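Local coordinates for protein alpha-L-rhamnosidase (Klebsiella oxytoca, PDB 4XHC) that hydrolyses terminal alpha-L-rhamnose residues as a two-domain family GH78 glycosidase and holds rhamnose in a pocket of its helical catalytic domain, at residues 372-383 against 397-408. Numbering follows the deposited sequence.
Sequences QGVLIYCLQRAI and YRQRLQQLKSAA
The carbonyl oxygen Leu-404 O takes two hydrogen bonds. One comes from its own helix, from Ala-408 N. The other crosses from Gln-372, whose NE2 lies 3.3 Å from Leu-404 O, with a bent N-H...O angle of 139°. The two donors reach the oxygen from opposite faces of its carbonyl plane. The Gln-372 amide is held at both ends, because its OE1 accepts from Val-349 N and its NE2 also bonds Gly-347 O.

The remaining contact is mainly apolar and packs knobs into holes. Leu-379 sits among Tyr-397, Arg-400, Leu-401 and Leu-404. With CG anti to the backbone N (chi1 -173°), its branch extends to the other helix. There Leu-379 CD1 makes a CH-pi contact over one face of the Tyr-397 ring, 4.1 Å from the ring centroid. Leu-379 CD2 packs 3.9 Å from Leu-404 CD1. In return, Leu-401 and Leu-404 insert between residues of 372-383. Leu-401 CD1 meets Ile-376 CG2 at 3.8 Å, while Leu-401 CD2 lies 4.0 Å from Ile-383 CD1. Ile-383 CG1 lies at the edge of the tyrosine ring, 3.6 Å from Tyr-397 CB. The Lys-405 chain runs over Ile-376, with Lys-405 CE 3.8 Å from Ile-376 CG2, and its NZ bonds Glu-440 O.

The segments belong to consecutive helices, 368-389 and 391-412, which run antiparallel within the six-hairpin glycosidase domain. The axes of segments 372-383 and 397-408 approach to 9.8 Å, their N-to-C directions 163° apart. Helix 322-340 meets Leu-379, Ala-382 and Tyr-397 through Val-336. Helix 302-319 packs on Val-374 and Tyr-377, which do not touch 397-408.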
loop_
_atom_site.group_PDB
_atom_site.type_symbol
_atom_site.label_atom_id
_atom_site.label_comp_id
_atom_site.label_asym_id
_atom_site.label_seq_id
_atom_site.Cartn_x
_atom_site.Cartn_y
_atom_site.Cartn_z
ATOM N N GLN A 372 42.953 -3.761 -20.078
ATOM C CA GLN A 372 43.852 -3.803 -21.221
ATOM C C GLN A 372 43.348 -4.825 -22.240
ATOM O O GLN A 372 43.352 -4.565 -23.447
ATOM C CB GLN A 372 45.269 -4.160 -20.765
ATOM C CG GLN A 372 46.328 -4.165 -21.868
ATOM C CD GLN A 372 46.856 -2.788 -22.230
ATOM O OE1 GLN A 372 46.580 -1.801 -21.559
ATOM N NE2 GLN A 372 47.671 -2.731 -23.273
ATOM N N GLY A 373 42.928 -5.988 -21.754
ATOM C CA GLY A 373 42.408 -7.042 -22.610
ATOM C C GLY A 373 41.106 -6.655 -23.287
ATOM O O GLY A 373 40.872 -6.990 -24.444
ATOM N N VAL A 374 40.243 -5.947 -22.577
ATOM C CA VAL A 374 38.979 -5.539 -23.170
ATOM C C VAL A 374 39.233 -4.538 -24.296
ATOM O O VAL A 374 38.591 -4.593 -25.340
ATOM C CB VAL A 374 38.012 -4.974 -22.111
ATOM C CG1 VAL A 374 36.813 -4.300 -22.766
ATOM C CG2 VAL A 374 37.543 -6.093 -21.186
ATOM N N LEU A 375 40.182 -3.642 -24.086
ATOM C CA LEU A 375 40.535 -2.661 -25.097
ATOM C C LEU A 375 41.027 -3.341 -26.370
ATOM O O LEU A 375 40.588 -3.011 -27.469
ATOM C CB LEU A 375 41.612 -1.712 -24.554
ATOM C CG LEU A 375 42.131 -0.654 -25.526
ATOM C CD1 LEU A 375 40.979 0.177 -26.070
ATOM C CD2 LEU A 375 43.156 0.223 -24.830
ATOM N N ILE A 376 41.944 -4.288 -26.211
ATOM C CA ILE A 376 42.518 -5.008 -27.348
ATOM C C ILE A 376 41.460 -5.856 -28.060
ATOM O O ILE A 376 41.456 -5.959 -29.282
ATOM C CB ILE A 376 43.687 -5.907 -26.897
ATOM C CG1 ILE A 376 44.854 -5.041 -26.419
ATOM C CG2 ILE A 376 44.138 -6.821 -28.032
ATOM C CD1 ILE A 376 45.922 -5.808 -25.672
ATOM N N TYR A 377 40.571 -6.463 -27.284
ATOM C CA TYR A 377 39.477 -7.264 -27.829
ATOM C C TYR A 377 38.554 -6.418 -28.702
ATOM O O TYR A 377 38.176 -6.831 -29.802
ATOM C CB TYR A 377 38.673 -7.904 -26.683
ATOM C CG TYR A 377 37.563 -8.824 -27.135
ATOM C CD1 TYR A 377 36.289 -8.335 -27.365
ATOM C CD2 TYR A 377 37.790 -10.187 -27.325
ATOM C CE1 TYR A 377 35.272 -9.171 -27.787
ATOM C CE2 TYR A 377 36.782 -11.030 -27.741
ATOM C CZ TYR A 377 35.525 -10.515 -27.970
ATOM O OH TYR A 377 34.504 -11.329 -28.386
ATOM N N CYS A 378 38.202 -5.230 -28.208
ATOM C CA CYS A 378 37.236 -4.366 -28.890
ATOM C C CYS A 378 37.870 -3.556 -30.032
ATOM O O CYS A 378 37.234 -3.296 -31.055
ATOM C CB CYS A 378 36.504 -3.479 -27.874
ATOM S SG CYS A 378 35.354 -4.403 -26.794
ATOM N N LEU A 379 39.137 -3.203 -29.890
ATOM C CA LEU A 379 39.872 -2.600 -31.004
ATOM C C LEU A 379 39.891 -3.529 -32.218
ATOM O O LEU A 379 39.686 -3.092 -33.339
ATOM C CB LEU A 379 41.294 -2.265 -30.586
ATOM C CG LEU A 379 42.106 -1.491 -31.608
ATOM C CD1 LEU A 379 41.419 -0.194 -31.987
ATOM C CD2 LEU A 379 43.488 -1.205 -31.051
ATOM N N GLN A 380 40.118 -4.817 -31.988
ATOM C CA GLN A 380 40.090 -5.814 -33.067
ATOM C C GLN A 380 38.775 -5.784 -33.852
ATOM O O GLN A 380 38.781 -5.869 -35.073
ATOM C CB GLN A 380 40.335 -7.215 -32.485
ATOM C CG GLN A 380 40.352 -8.372 -33.484
ATOM C CD GLN A 380 41.476 -8.274 -34.491
ATOM O OE1 GLN A 380 42.534 -8.871 -34.311
ATOM N NE2 GLN A 380 41.259 -7.512 -35.546
ATOM N N ARG A 381 37.657 -5.663 -33.146
ATOM C CA ARG A 381 36.355 -5.590 -33.804
ATOM C C ARG A 381 36.157 -4.246 -34.486
ATOM O O ARG A 381 35.519 -4.179 -35.534
ATOM C CB ARG A 381 35.203 -5.854 -32.826
ATOM C CG ARG A 381 34.877 -7.327 -32.628
ATOM C CD ARG A 381 35.799 -7.953 -31.607
ATOM N NE ARG A 381 35.764 -9.411 -31.647
ATOM C CZ ARG A 381 36.708 -10.199 -31.131
ATOM N NH1 ARG A 381 37.770 -9.689 -30.518
ATOM N NH2 ARG A 381 36.594 -11.510 -31.229
ATOM N N ALA A 382 36.692 -3.179 -33.896
ATOM C CA ALA A 382 36.683 -1.868 -34.553
ATOM C C ALA A 382 37.437 -1.886 -35.900
ATOM O O ALA A 382 37.080 -1.169 -36.827
ATOM C CB ALA A 382 37.266 -0.809 -33.630
ATOM N N ILE A 383 38.473 -2.712 -36.002
ATOM C CA ILE A 383 39.210 -2.869 -37.252
ATOM C C ILE A 383 38.333 -3.559 -38.285
ATOM O O ILE A 383 38.276 -3.134 -39.442
ATOM C CB ILE A 383 40.506 -3.677 -37.053
ATOM C CG1 ILE A 383 41.503 -2.858 -36.243
ATOM C CG2 ILE A 383 41.138 -4.057 -38.386
ATOM C CD1 ILE A 383 42.618 -3.689 -35.644
ATOM N N TYR A 397 44.678 1.748 -36.871
ATOM C CA TYR A 397 44.170 0.839 -35.833
ATOM C C TYR A 397 44.958 -0.486 -35.758
ATOM O O TYR A 397 45.187 -1.005 -34.665
ATOM C CB TYR A 397 42.682 0.536 -36.058
ATOM C CG TYR A 397 41.685 1.553 -35.510
ATOM C CD1 TYR A 397 42.097 2.758 -34.926
ATOM C CD2 TYR A 397 40.310 1.314 -35.615
ATOM C CE1 TYR A 397 41.174 3.675 -34.440
ATOM C CE2 TYR A 397 39.380 2.227 -35.137
ATOM C CZ TYR A 397 39.818 3.406 -34.549
ATOM O OH TYR A 397 38.896 4.313 -34.066
ATOM N N ARG A 398 45.383 -1.027 -36.900
ATOM C CA ARG A 398 46.190 -2.259 -36.888
ATOM C C ARG A 398 47.538 -2.075 -36.214
ATOM O O ARG A 398 48.015 -2.983 -35.531
ATOM C CB ARG A 398 46.402 -2.828 -38.297
ATOM C CG ARG A 398 45.260 -3.722 -38.750
ATOM C CD ARG A 398 45.531 -4.431 -40.073
ATOM N NE ARG A 398 44.321 -4.390 -40.897
ATOM C CZ ARG A 398 44.153 -3.634 -41.985
ATOM N NH1 ARG A 398 45.126 -2.847 -42.443
ATOM N NH2 ARG A 398 42.988 -3.673 -42.632
ATOM N N GLN A 399 48.159 -0.915 -36.429
ATOM C CA GLN A 399 49.433 -0.587 -35.779
ATOM C C GLN A 399 49.237 -0.426 -34.288
ATOM O O GLN A 399 50.060 -0.862 -33.495
ATOM C CB GLN A 399 50.024 0.698 -36.334
ATOM C CG GLN A 399 50.449 0.577 -37.774
ATOM C CD GLN A 399 51.008 1.869 -38.303
ATOM O OE1 GLN A 399 52.175 2.163 -38.077
ATOM N NE2 GLN A 399 50.196 2.634 -39.030
ATOM N N ARG A 400 48.139 0.213 -33.921
ATOM C CA ARG A 400 47.829 0.452 -32.533
ATOM C C ARG A 400 47.560 -0.850 -31.774
ATOM O O ARG A 400 47.973 -1.000 -30.622
ATOM C CB ARG A 400 46.624 1.369 -32.429
ATOM C CG ARG A 400 46.535 2.093 -31.105
ATOM C CD ARG A 400 47.356 3.374 -31.197
ATOM N NE ARG A 400 47.094 4.351 -30.137
ATOM C CZ ARG A 400 47.431 4.221 -28.853
ATOM N NH1 ARG A 400 48.069 3.137 -28.399
ATOM N NH2 ARG A 400 47.110 5.203 -28.008
ATOM N N LEU A 401 46.870 -1.784 -32.427
ATOM C CA LEU A 401 46.621 -3.115 -31.868
ATOM C C LEU A 401 47.937 -3.797 -31.497
ATOM O O LEU A 401 48.059 -4.411 -30.434
ATOM C CB LEU A 401 45.853 -3.982 -32.873
ATOM C CG LEU A 401 45.293 -5.309 -32.345
ATOM C CD1 LEU A 401 44.098 -5.077 -31.428
ATOM C CD2 LEU A 401 44.916 -6.230 -33.495
ATOM N N GLN A 402 48.922 -3.670 -32.375
ATOM C CA GLN A 402 50.222 -4.272 -32.150
ATOM C C GLN A 402 50.938 -3.660 -30.945
ATOM O O GLN A 402 51.539 -4.384 -30.151
ATOM C CB GLN A 402 51.109 -4.151 -33.404
ATOM C CG GLN A 402 52.190 -5.218 -33.488
ATOM C CD GLN A 402 51.713 -6.566 -32.941
ATOM O OE1 GLN A 402 52.034 -6.941 -31.800
ATOM N NE2 GLN A 402 50.904 -7.275 -33.724
ATOM N N GLN A 403 50.894 -2.331 -30.828
ATOM C CA GLN A 403 51.507 -1.636 -29.691
ATOM C C GLN A 403 50.920 -2.121 -28.389
ATOM O O GLN A 403 51.660 -2.443 -27.466
ATOM C CB GLN A 403 51.349 -0.124 -29.828
ATOM C CG GLN A 403 52.259 0.448 -30.901
ATOM C CD GLN A 403 51.924 1.883 -31.230
ATOM O OE1 GLN A 403 51.446 2.627 -30.365
ATOM N NE2 GLN A 403 52.174 2.284 -32.477
ATOM N N LEU A 404 49.593 -2.212 -28.332
ATOM C CA LEU A 404 48.896 -2.608 -27.105
ATOM C C LEU A 404 49.208 -4.049 -26.704
ATOM O O LEU A 404 49.460 -4.323 -25.531
ATOM C CB LEU A 404 47.382 -2.437 -27.256
ATOM C CG LEU A 404 46.841 -1.029 -27.505
ATOM C CD1 LEU A 404 45.325 -1.063 -27.623
ATOM C CD2 LEU A 404 47.263 -0.068 -26.405
ATOM N N LYS A 405 49.182 -4.967 -27.665
ATOM C CA LYS A 405 49.565 -6.347 -27.386
ATOM C C LYS A 405 51.008 -6.454 -26.876
ATOM O O LYS A 405 51.259 -7.153 -25.896
ATOM C CB LYS A 405 49.407 -7.222 -28.620
ATOM C CG LYS A 405 47.973 -7.447 -29.027
ATOM C CD LYS A 405 47.858 -8.571 -30.034
ATOM C CE LYS A 405 46.418 -8.709 -30.477
ATOM N NZ LYS A 405 46.187 -9.918 -31.301
ATOM N N SER A 406 51.949 -5.779 -27.543
ATOM C CA SER A 406 53.346 -5.759 -27.086
ATOM C C SER A 406 53.489 -5.179 -25.684
ATOM O O SER A 406 54.200 -5.737 -24.844
ATOM C CB SER A 406 54.230 -4.957 -28.033
ATOM O OG SER A 406 54.341 -5.635 -29.261
ATOM N N ALA A 407 52.825 -4.060 -25.438
ATOM C CA ALA A 407 52.884 -3.420 -24.142
ATOM C C ALA A 407 52.316 -4.339 -23.049
ATOM O O ALA A 407 52.822 -4.362 -21.924
ATOM C CB ALA A 407 52.140 -2.101 -24.181
ATOM N N ALA A 408 51.282 -5.100 -23.385
ATOM C CA ALA A 408 50.714 -6.051 -22.446
ATOM C C ALA A 408 51.738 -7.113 -22.052
ATOM O O ALA A 408 51.926 -7.386 -20.868
ATOM C CB ALA A 408 49.477 -6.701 -23.037
#